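Local structure of 6-phospho-beta-d glycosidase (Streptococcus pyogenes, 5FOO) at residues A[192-197]-A[284-289]; A[264-269]-A[274-279]; A[421-426]-A[430-435]. The protein hydrolyses 6-phospho-beta-glucosides, probably by the double-displacement mechanism that retains anomeric configuration in glycoside hydrolase family 1. The protein carries 1 engineered substitution. All blocks are in the same frame, centred on the assembly; numbering follows the deposited sequence.

The three contacts lie in one (beta/alpha)8 barrel. Contacts 1 and 2 are neighbours on its outer layer, their centres 13 Å apart. Contact 2 is nested within the chain loop that contact 1 closes, helices 263-271 and 280-288 are consecutive, and Tyr194 of contact 1 stacks on Trp276 of contact 2, so helix 186-208 meets both the connecting loop and the helix after it. Contact 3 comes later in the chain, after strand 410-416, on the opposite side of the chain's centre, its own centre 32 Å from contact 1 and 36 Å from contact 2. It contributes Ser423, Trp424 and Tyr432 to the pocket of the bound 6-phosphocyclophellitol, whereas the other two belong to the surrounding scaffold.

Contact 1: A[192-197]-A[284-289]; sequences VAYNLA and ALIAEN
Ile286 reaches from helix 280-288 toward Tyr194 and Ala197, two residues one turn apart on helix 186-208. Its CG1 branch leads: with CG1 anti to the carbonyl carbon (chi1 -64°) and CD1 extended beyond it, the longer arm of the side chain bridges segments whose nearest CA atoms, those of Ala197 and Ile286, are 7.8 Å apart. The tip, Ile286 CD1, approaches Tyr194 CE2 at 4.3 Å, coming obliquely to the ring. Tyr194 has CG anti to its own N (chi1 171°), which carries the ring out from its helix until its far end comes near the isoleucine. Lower down the arm, Ile286 CG1 lies 4.5 Å from Ala197 O, and the short methyl of Ala197 lets the helix backbone be approached. A beta-branched residue with one long arm thus suits one side, while an aromatic ring and a small residue suit the other. The touch is light and apolar. The polar end of Tyr194 is directed elsewhere, its OH hydrogen-bonding to Glu282 near the start of the isoleucine's helix, and its ring stacks on Trp276. In the barrel, helix 186-208 lies between strands 159-161 and 218-224, after helix 166-174, and helix 280-288 precedes strand 293-297; Ile286 also packs on Ala201 one turn further along, while Phe252 of helix 235-258 touches Ala197 and helix 166-174 meets Val192 and Leu196.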
loop_
_atom_site.group_PDB
_atom_site.type_symbol
_atom_site.label_atom_id
_atom_site.label_comp_id
_atom_site.label_asym_id
_atom_site.label_seq_id
_atom_site.Cartn_x
_atom_site.Cartn_y
_atom_site.Cartn_z
ATOM N N VAL A 192 -14.359 7.852 8.140
ATOM C CA VAL A 192 -13.504 7.565 6.985
ATOM C C VAL A 192 -13.117 6.088 6.884
ATOM O O VAL A 192 -13.191 5.535 5.777
ATOM C CB VAL A 192 -12.291 8.513 6.932
ATOM C CG1 VAL A 192 -11.210 8.093 5.943
ATOM C CG2 VAL A 192 -12.772 9.917 6.504
ATOM N N ALA A 193 -12.737 5.458 8.011
ATOM C CA ALA A 193 -12.415 4.052 8.027
ATOM C C ALA A 193 -13.609 3.189 7.584
ATOM O O ALA A 193 -13.455 2.322 6.725
ATOM C CB ALA A 193 -11.935 3.639 9.388
ATOM N N TYR A 194 -14.799 3.454 8.138
ATOM C CA TYR A 194 -15.988 2.734 7.667
ATOM C C TYR A 194 -16.214 2.976 6.156
ATOM O O TYR A 194 -16.522 2.036 5.405
ATOM C CB TYR A 194 -17.230 3.134 8.451
ATOM C CG TYR A 194 -18.526 2.608 7.903
ATOM C CD1 TYR A 194 -19.204 3.280 6.953
ATOM C CD2 TYR A 194 -19.055 1.411 8.378
ATOM C CE1 TYR A 194 -20.404 2.779 6.437
ATOM C CE2 TYR A 194 -20.247 0.893 7.897
ATOM C CZ TYR A 194 -20.907 1.565 6.908
ATOM O OH TYR A 194 -22.039 1.035 6.462
ATOM N N ASN A 195 -16.023 4.226 5.712
ATOM C CA ASN A 195 -16.344 4.576 4.344
ATOM C C ASN A 195 -15.363 3.897 3.372
ATOM O O ASN A 195 -15.766 3.440 2.303
ATOM C CB ASN A 195 -16.381 6.085 4.128
ATOM C CG ASN A 195 -17.610 6.755 4.746
ATOM O OD1 ASN A 195 -18.548 6.108 5.261
ATOM N ND2 ASN A 195 -17.601 8.070 4.698
ATOM N N LEU A 196 -14.096 3.771 3.769
ATOM C CA LEU A 196 -13.095 3.038 2.954
ATOM C C LEU A 196 -13.387 1.541 2.813
ATOM O O LEU A 196 -13.240 0.943 1.712
ATOM C CB LEU A 196 -11.705 3.291 3.504
ATOM C CG LEU A 196 -11.228 4.707 3.226
ATOM C CD1 LEU A 196 -10.023 4.975 4.107
ATOM C CD2 LEU A 196 -10.834 4.904 1.784
ATOM N N ALA A 197 -13.842 0.950 3.912
ATOM C CA ALA A 197 -14.251 -0.452 3.929
ATOM C C ALA A 197 -15.509 -0.709 3.082
ATOM O O ALA A 197 -15.559 -1.684 2.379
ATOM C CB ALA A 197 -14.514 -0.904 5.339
ATOM N N ALA A 284 -24.895 -5.309 4.836
ATOM C CA ALA A 284 -25.150 -6.515 4.032
ATOM C C ALA A 284 -24.299 -6.497 2.748
ATOM O O ALA A 284 -23.768 -7.544 2.351
ATOM C CB ALA A 284 -26.645 -6.623 3.700
ATOM N N LEU A 285 -24.106 -5.322 2.140
ATOM C CA LEU A 285 -23.186 -5.192 0.966
ATOM C C LEU A 285 -21.798 -5.629 1.377
ATOM O O LEU A 285 -21.178 -6.428 0.682
ATOM C CB LEU A 285 -23.177 -3.769 0.388
ATOM C CG LEU A 285 -23.478 -3.453 -1.067
ATOM C CD1 LEU A 285 -24.462 -4.438 -1.686
ATOM C CD2 LEU A 285 -24.032 -2.025 -1.214
ATOM N N ILE A 286 -21.335 -5.218 2.562
ATOM C CA ILE A 286 -20.015 -5.590 3.063
ATOM C C ILE A 286 -19.922 -7.106 3.327
ATOM O O ILE A 286 -18.926 -7.730 2.989
ATOM C CB ILE A 286 -19.606 -4.723 4.306
ATOM C CG1 ILE A 286 -19.469 -3.253 3.910
ATOM C CG2 ILE A 286 -18.325 -5.232 4.935
ATOM C CD1 ILE A 286 -19.429 -2.235 5.071
ATOM N N ALA A 287 -20.971 -7.690 3.904
ATOM C CA ALA A 287 -20.995 -9.103 4.191
ATOM C C ALA A 287 -20.988 -9.946 2.875
ATOM O O ALA A 287 -20.435 -11.071 2.835
ATOM C CB ALA A 287 -22.229 -9.455 5.014
ATOM N N GLU A 288 -21.545 -9.371 1.824
ATOM C CA GLU A 288 -21.694 -10.085 0.574
ATOM C C GLU A 288 -20.585 -9.870 -0.468
ATOM O O GLU A 288 -20.588 -10.554 -1.484
ATOM C CB GLU A 288 -22.960 -9.677 -0.039
ATOM C CG GLU A 288 -24.145 -10.269 0.658
ATOM C CD GLU A 288 -25.436 -9.673 0.170
ATOM O OE1 GLU A 288 -25.419 -8.961 -0.849
ATOM O OE2 GLU A 288 -26.428 -9.869 0.867
ATOM N N ASN A 289 -19.634 -8.972 -0.198
ATOM C CA ASN A 289 -18.645 -8.521 -1.197
ATOM C C ASN A 289 -17.305 -8.411 -0.529
ATOM O O ASN A 289 -16.902 -7.322 -0.048
ATOM C CB ASN A 289 -19.072 -7.215 -1.776
ATOM C CG ASN A 289 -20.351 -7.334 -2.584
ATOM O OD1 ASN A 289 -21.485 -7.040 -2.136
ATOM N ND2 ASN A 289 -20.179 -7.747 -3.773
#

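Contact 2: A[264-269]-A[274-279]; sequences ELVAVL and VLWQST
Leu269 and Val274 are joined through their backbones, Val274 N giving a nearly straight hydrogen bond (166°) to Leu269 O at 2.9 Å, so that the chain turns back on the end of helix 263-271. A bond from residue i+5 to residue i, with the two side chains in apolar contact, is consistent with the 6→1 bond of a Schellman motif, here ending a helix on the outside of the (beta/alpha)8 barrel. Leu269 CD2 meets Val274 CG2 at 3.8 Å, the side chains crossing at about a right angle. The other branch of the leucine, Leu269 CD1, goes to the six-membered ring of Trp276, 3.6 Å from CZ3, in an oblique approach. Two terminal methyls thus let leucine serve both partners at once. Val266, one turn earlier, divides its branches in the same way: CG2 comes to 3.9 Å from Trp276 CZ2, while CG1 lies against Leu275 CD1. The indole is brought back over the helix by its first torsion: Trp276 CG sits between its own N and carbonyl carbon (chi1 47°). Beyond the helix, Trp276 touches Val190 and Gln191, so this large flat residue fills the seam to helix 186-208. Further on, Thr279 is the N-cap of helix 280-288, its OG1 taking the backbone N-H of Glu282. Leu275, partly exposed, touches both the helix and the indole with one methyl: its CD1 lies 3.9 Å from Leu269 CB and 3.8 Å above the plane of the Trp276 rings, offset toward the rim.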
loop_
_atom_site.group_PDB
_atom_site.type_symbol
_atom_site.label_atom_id
_atom_site.label_comp_id
_atom_site.label_asym_id
_atom_site.label_seq_id
_atom_site.Cartn_x
_atom_site.Cartn_y
_atom_site.Cartn_z
ATOM N N GLU A 264 -15.785 -6.397 19.201
ATOM C CA GLU A 264 -15.115 -5.755 20.309
ATOM C C GLU A 264 -14.714 -4.316 19.968
ATOM O O GLU A 264 -14.811 -3.439 20.828
ATOM C CB GLU A 264 -13.916 -6.582 20.780
ATOM C CG GLU A 264 -13.351 -6.100 22.099
ATOM C CD GLU A 264 -12.109 -6.859 22.545
ATOM O OE1 GLU A 264 -11.737 -7.900 21.954
ATOM O OE2 GLU A 264 -11.487 -6.411 23.523
ATOM N N LEU A 265 -14.301 -4.080 18.711
ATOM C CA LEU A 265 -13.899 -2.768 18.294
ATOM C C LEU A 265 -15.102 -1.841 18.258
ATOM O O LEU A 265 -15.041 -0.731 18.756
ATOM C CB LEU A 265 -13.106 -2.752 16.947
ATOM C CG LEU A 265 -12.798 -1.358 16.380
ATOM C CD1 LEU A 265 -11.850 -0.596 17.328
ATOM C CD2 LEU A 265 -12.209 -1.455 14.976
ATOM N N VAL A 266 -16.154 -2.289 17.597
ATOM C CA VAL A 266 -17.428 -1.647 17.633
ATOM C C VAL A 266 -17.884 -1.229 19.048
ATOM O O VAL A 266 -18.325 -0.113 19.186
ATOM C CB VAL A 266 -18.526 -2.526 16.993
ATOM C CG1 VAL A 266 -19.933 -2.018 17.281
ATOM C CG2 VAL A 266 -18.356 -2.514 15.478
ATOM N N ALA A 267 -17.840 -2.111 20.046
ATOM C CA ALA A 267 -18.220 -1.724 21.440
ATOM C C ALA A 267 -17.307 -0.594 21.981
ATOM O O ALA A 267 -17.803 0.343 22.578
ATOM C CB ALA A 267 -18.173 -2.940 22.380
ATOM N N VAL A 268 -16.000 -0.615 21.702
ATOM C CA VAL A 268 -15.148 0.488 22.142
ATOM C C VAL A 268 -15.552 1.816 21.495
ATOM O O VAL A 268 -15.680 2.863 22.170
ATOM C CB VAL A 268 -13.656 0.170 21.963
ATOM C CG1 VAL A 268 -12.761 1.381 22.266
ATOM C CG2 VAL A 268 -13.260 -1.052 22.818
ATOM N N LEU A 269 -15.752 1.783 20.192
ATOM C CA LEU A 269 -16.037 3.016 19.446
ATOM C C LEU A 269 -17.349 3.635 19.924
ATOM O O LEU A 269 -17.419 4.844 20.079
ATOM C CB LEU A 269 -16.113 2.755 17.925
ATOM C CG LEU A 269 -14.778 2.342 17.304
ATOM C CD1 LEU A 269 -15.072 1.978 15.857
ATOM C CD2 LEU A 269 -13.724 3.446 17.391
ATOM N N VAL A 274 -17.806 7.568 19.191
ATOM C CA VAL A 274 -17.266 7.884 17.883
ATOM C C VAL A 274 -17.585 6.864 16.796
ATOM O O VAL A 274 -17.045 6.959 15.694
ATOM C CB VAL A 274 -15.720 8.120 17.946
ATOM C CG1 VAL A 274 -15.408 9.379 18.776
ATOM C CG2 VAL A 274 -14.974 6.899 18.477
ATOM N N LEU A 275 -18.472 5.927 17.083
ATOM C CA LEU A 275 -18.878 4.932 16.114
ATOM C C LEU A 275 -19.416 5.565 14.803
ATOM O O LEU A 275 -20.141 6.562 14.820
ATOM C CB LEU A 275 -19.907 3.971 16.707
ATOM C CG LEU A 275 -20.322 2.757 15.838
ATOM C CD1 LEU A 275 -19.183 1.744 15.686
ATOM C CD2 LEU A 275 -21.552 2.095 16.428
ATOM N N TRP A 276 -18.980 4.986 13.679
ATOM C CA TRP A 276 -19.409 5.376 12.344
ATOM C C TRP A 276 -20.906 5.286 12.212
ATOM O O TRP A 276 -21.567 4.561 12.932
ATOM C CB TRP A 276 -18.758 4.478 11.234
ATOM C CG TRP A 276 -18.828 2.995 11.529
ATOM C CD1 TRP A 276 -19.945 2.201 11.560
ATOM C CD2 TRP A 276 -17.740 2.175 11.915
ATOM N NE1 TRP A 276 -19.624 0.951 11.973
ATOM C CE2 TRP A 276 -18.264 0.870 12.132
ATOM C CE3 TRP A 276 -16.359 2.400 12.033
ATOM C CZ2 TRP A 276 -17.462 -0.228 12.439
ATOM C CZ3 TRP A 276 -15.532 1.298 12.380
ATOM C CH2 TRP A 276 -16.090 0.010 12.584
ATOM N N GLN A 277 -21.409 6.036 11.265
ATOM C CA GLN A 277 -22.779 5.872 10.792
ATOM C C GLN A 277 -22.850 4.784 9.709
ATOM O O GLN A 277 -22.207 4.903 8.656
ATOM C CB GLN A 277 -23.257 7.200 10.181
ATOM C CG GLN A 277 -23.660 8.220 11.203
ATOM C CD GLN A 277 -24.994 7.861 11.860
ATOM O OE1 GLN A 277 -26.014 7.687 11.167
ATOM N NE2 GLN A 277 -24.998 7.723 13.196
ATOM N N SER A 278 -23.691 3.775 9.902
ATOM C CA SER A 278 -23.875 2.774 8.896
ATOM C C SER A 278 -25.359 2.582 8.616
ATOM O O SER A 278 -26.164 3.092 9.339
ATOM C CB SER A 278 -23.247 1.495 9.422
ATOM O OG SER A 278 -24.046 0.943 10.437
ATOM N N THR A 279 -25.719 1.855 7.568
ATOM C CA THR A 279 -27.095 1.374 7.372
ATOM C C THR A 279 -27.103 -0.133 7.270
ATOM O O THR A 279 -26.074 -0.749 6.952
ATOM C CB THR A 279 -27.768 1.978 6.130
ATOM O OG1 THR A 279 -27.225 1.386 4.952
ATOM C CG2 THR A 279 -27.564 3.515 6.076
#

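Contact 3: A[421-426]-A[430-435]; sequences GWSWLN and NRYGLV. With JAZ (6-phosphocyclophellitol), chain G.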
loop_
_atom_site.group_PDB
_atom_site.type_symbol
_atom_site.label_atom_id
_atom_site.label_comp_id
_atom_site.label_asym_id
_atom_site.label_seq_id
_atom_site.Cartn_x
_atom_site.Cartn_y
_atom_site.Cartn_z
ATOM N N GLY A 421 11.647 6.026 -6.272
ATOM C CA GLY A 421 10.498 6.906 -6.498
ATOM C C GLY A 421 10.285 7.980 -5.432
ATOM O O GLY A 421 10.970 8.028 -4.412
ATOM N N TRP A 422 9.250 8.763 -5.635
ATOM C CA TRP A 422 8.947 9.903 -4.784
ATOM C C TRP A 422 8.148 9.439 -3.598
ATOM O O TRP A 422 7.026 9.015 -3.799
ATOM C CB TRP A 422 8.145 10.898 -5.612
ATOM C CG TRP A 422 7.833 12.164 -4.938
ATOM C CD1 TRP A 422 8.724 13.195 -4.621
ATOM C CD2 TRP A 422 6.556 12.583 -4.463
ATOM N NE1 TRP A 422 8.027 14.241 -4.035
ATOM C CE2 TRP A 422 6.713 13.886 -3.907
ATOM C CE3 TRP A 422 5.277 11.999 -4.462
ATOM C CZ2 TRP A 422 5.664 14.579 -3.336
ATOM C CZ3 TRP A 422 4.230 12.710 -3.897
ATOM C CH2 TRP A 422 4.438 14.004 -3.360
ATOM N N SER A 423 8.714 9.470 -2.366
ATOM C CA SER A 423 7.954 9.027 -1.181
ATOM C C SER A 423 7.304 10.196 -0.376
ATOM O O SER A 423 7.642 10.433 0.782
ATOM C CB SER A 423 8.698 8.073 -0.165
ATOM O OG SER A 423 9.816 7.210 -0.531
ATOM N N TRP A 424 6.372 10.891 -0.977
ATOM C CA TRP A 424 5.461 11.713 -0.240
ATOM C C TRP A 424 6.324 12.880 0.399
ATOM O O TRP A 424 7.255 13.419 -0.265
ATOM C CB TRP A 424 4.708 10.825 0.789
ATOM C CG TRP A 424 4.173 9.533 0.174
ATOM C CD1 TRP A 424 4.520 8.263 0.508
ATOM C CD2 TRP A 424 3.175 9.413 -0.875
ATOM N NE1 TRP A 424 3.785 7.360 -0.225
ATOM C CE2 TRP A 424 2.967 8.032 -1.091
ATOM C CE3 TRP A 424 2.472 10.327 -1.652
ATOM C CZ2 TRP A 424 2.110 7.551 -2.082
ATOM C CZ3 TRP A 424 1.573 9.850 -2.643
ATOM C CH2 TRP A 424 1.412 8.470 -2.845
ATOM N N LEU A 425 6.104 13.172 1.682
ATOM C CA LEU A 425 6.866 14.238 2.358
ATOM C C LEU A 425 8.366 13.991 2.303
ATOM O O LEU A 425 9.112 14.942 2.131
ATOM C CB LEU A 425 6.382 14.448 3.789
ATOM C CG LEU A 425 4.962 14.959 3.844
ATOM C CD1 LEU A 425 4.527 15.005 5.289
ATOM C CD2 LEU A 425 4.809 16.327 3.188
ATOM N N ASN A 426 8.823 12.746 2.311
ATOM C CA ASN A 426 10.255 12.500 2.171
ATOM C C ASN A 426 10.829 12.494 0.789
ATOM O O ASN A 426 12.075 12.323 0.613
ATOM C CB ASN A 426 10.606 11.207 2.881
ATOM C CG ASN A 426 10.183 11.247 4.308
ATOM O OD1 ASN A 426 9.264 10.583 4.716
ATOM N ND2 ASN A 426 10.798 12.104 5.044
ATOM N N ASN A 430 15.144 9.115 1.042
ATOM C CA ASN A 430 15.516 7.728 1.203
ATOM C C ASN A 430 15.114 6.939 -0.053
ATOM O O ASN A 430 13.986 7.065 -0.513
ATOM C CB ASN A 430 14.833 7.116 2.408
ATOM C CG ASN A 430 15.036 7.925 3.685
ATOM O OD1 ASN A 430 14.073 8.499 4.240
ATOM N ND2 ASN A 430 16.238 7.938 4.170
ATOM N N ARG A 431 16.089 6.197 -0.594
ATOM C CA ARG A 431 15.976 5.429 -1.846
ATOM C C ARG A 431 15.688 3.994 -1.474
ATOM O O ARG A 431 16.338 3.470 -0.598
ATOM C CB ARG A 431 17.264 5.546 -2.658
ATOM C CG ARG A 431 17.784 6.987 -2.887
ATOM C CD ARG A 431 16.731 7.777 -3.620
ATOM N NE ARG A 431 17.145 9.109 -4.052
ATOM C CZ ARG A 431 17.565 9.423 -5.259
ATOM N NH1 ARG A 431 17.693 8.510 -6.232
ATOM N NH2 ARG A 431 17.884 10.677 -5.498
ATOM N N TYR A 432 14.640 3.442 -2.074
ATOM C CA TYR A 432 14.220 2.033 -1.924
ATOM C C TYR A 432 14.471 1.129 -3.171
ATOM O O TYR A 432 14.231 -0.044 -3.123
ATOM C CB TYR A 432 12.703 1.979 -1.628
ATOM C CG TYR A 432 12.272 2.351 -0.214
ATOM C CD1 TYR A 432 12.072 3.678 0.175
ATOM C CD2 TYR A 432 12.028 1.361 0.729
ATOM C CE1 TYR A 432 11.652 4.009 1.472
ATOM C CE2 TYR A 432 11.602 1.674 2.022
ATOM C CZ TYR A 432 11.420 3.007 2.402
ATOM O OH TYR A 432 11.009 3.260 3.711
ATOM N N GLY A 433 14.953 1.676 -4.278
ATOM C CA GLY A 433 14.958 0.965 -5.534
ATOM C C GLY A 433 15.932 -0.178 -5.572
ATOM O O GLY A 433 17.031 -0.143 -4.933
ATOM N N LEU A 434 15.568 -1.187 -6.353
ATOM C CA LEU A 434 16.582 -2.107 -6.880
ATOM C C LEU A 434 17.396 -1.384 -7.979
ATOM O O LEU A 434 18.491 -1.771 -8.324
ATOM C CB LEU A 434 15.873 -3.302 -7.531
ATOM C CG LEU A 434 14.988 -4.151 -6.663
ATOM C CD1 LEU A 434 14.189 -5.104 -7.546
ATOM C CD2 LEU A 434 15.796 -4.896 -5.593
ATOM N N VAL A 435 16.795 -0.382 -8.584
ATOM C CA VAL A 435 17.367 0.372 -9.676
ATOM C C VAL A 435 17.336 1.842 -9.290
ATOM O O VAL A 435 16.292 2.392 -8.945
ATOM C CB VAL A 435 16.537 0.188 -10.957
ATOM C CG1 VAL A 435 17.123 0.993 -12.122
ATOM C CG2 VAL A 435 16.452 -1.318 -11.309
HETATM C C2 JAZ G . 5.881 4.197 0.552
HETATM C C3 JAZ G . 4.735 3.427 -0.139
HETATM C C4 JAZ G . 3.865 2.717 0.892
HETATM C C5 JAZ G . 4.658 1.747 1.757
HETATM C C6 JAZ G . 5.862 2.436 2.361
HETATM C C7 JAZ G . 6.706 3.168 1.317
HETATM C C8 JAZ G . 7.996 3.733 1.904
HETATM O O9 JAZ G . 7.627 4.703 2.881
HETATM P P10 JAZ G . 8.586 5.943 3.136
HETATM O O11 JAZ G . 7.860 6.745 4.157
HETATM O O12 JAZ G . 9.003 6.572 1.872
HETATM O O13 JAZ G . 9.827 5.378 3.676
HETATM O O14 JAZ G . 5.439 3.312 3.415
HETATM O O15 JAZ G . 6.741 4.807 -0.415
HETATM O O16 JAZ G . 3.957 4.380 -0.818
HETATM O O17 JAZ G . 2.800 2.042 0.246
HETATM O O HOH W 1 12.544 5.031 -3.605
HETATM O O HOH W 2 13.371 7.490 -3.302
HETATM O O HOH W 3 12.393 9.171 0.556
#
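Tyr432 and Ser423 come together beside the phosphate of 6-phosphocyclophellitol, Tyr432 CE1 lying 4.2 Å from Ser423 OG. The tyrosine can be followed outward. Its CB lies close to water 1, which accepts hydrogen bonds from the backbone N of both Tyr432 and Gly421 and so ties the two segments together at the base of the side chain. CG is anti to the carbonyl carbon (chi1 -76°), which sends the ring toward the ligand. On one side of the ring Tyr432 CE1 passes the serine hydroxyl obliquely and comes 3.2 Å from phosphate oxygen O13; Tyr432 CZ is 3.5 Å from the ligand carbon C8. At the tip, OH donates to O13, which lies at the ring edge near its plane; the modelled distance from Tyr432 OH to O13, 2.4 Å, is probably too short, so its exact geometry is doubtful. The ring also meets Trp416 edge-to-face. A tyrosine suits this place because its rigid ring carries a hydroxyl from the loop to the phosphate. Both segments belong to the long loop after strand 410-416, the eighth strand of the (beta/alpha)8 barrel, which contributes residues to the phosphate site, as in other family 1 6-phospho-glycosidases. Ser423 lies beside phosphate oxygen O12, but the model places O12 too close to the serine for details to be trusted. Trp424 instead serves the ring of the inhibitor: NE1 donates to hydroxyl O16 at 3.0 Å and 156°, O16 lying in the indole plane. Gln18, His119, Glu165 and Lys337 hold the ligand with further hydrogen bonds. Between the segments, water 2 donates to Gly421 O and to Asn430 O, while water 3 accepts from Asn430 N at 2.8 Å and makes a weak hydrogen bond with Ser423 OG.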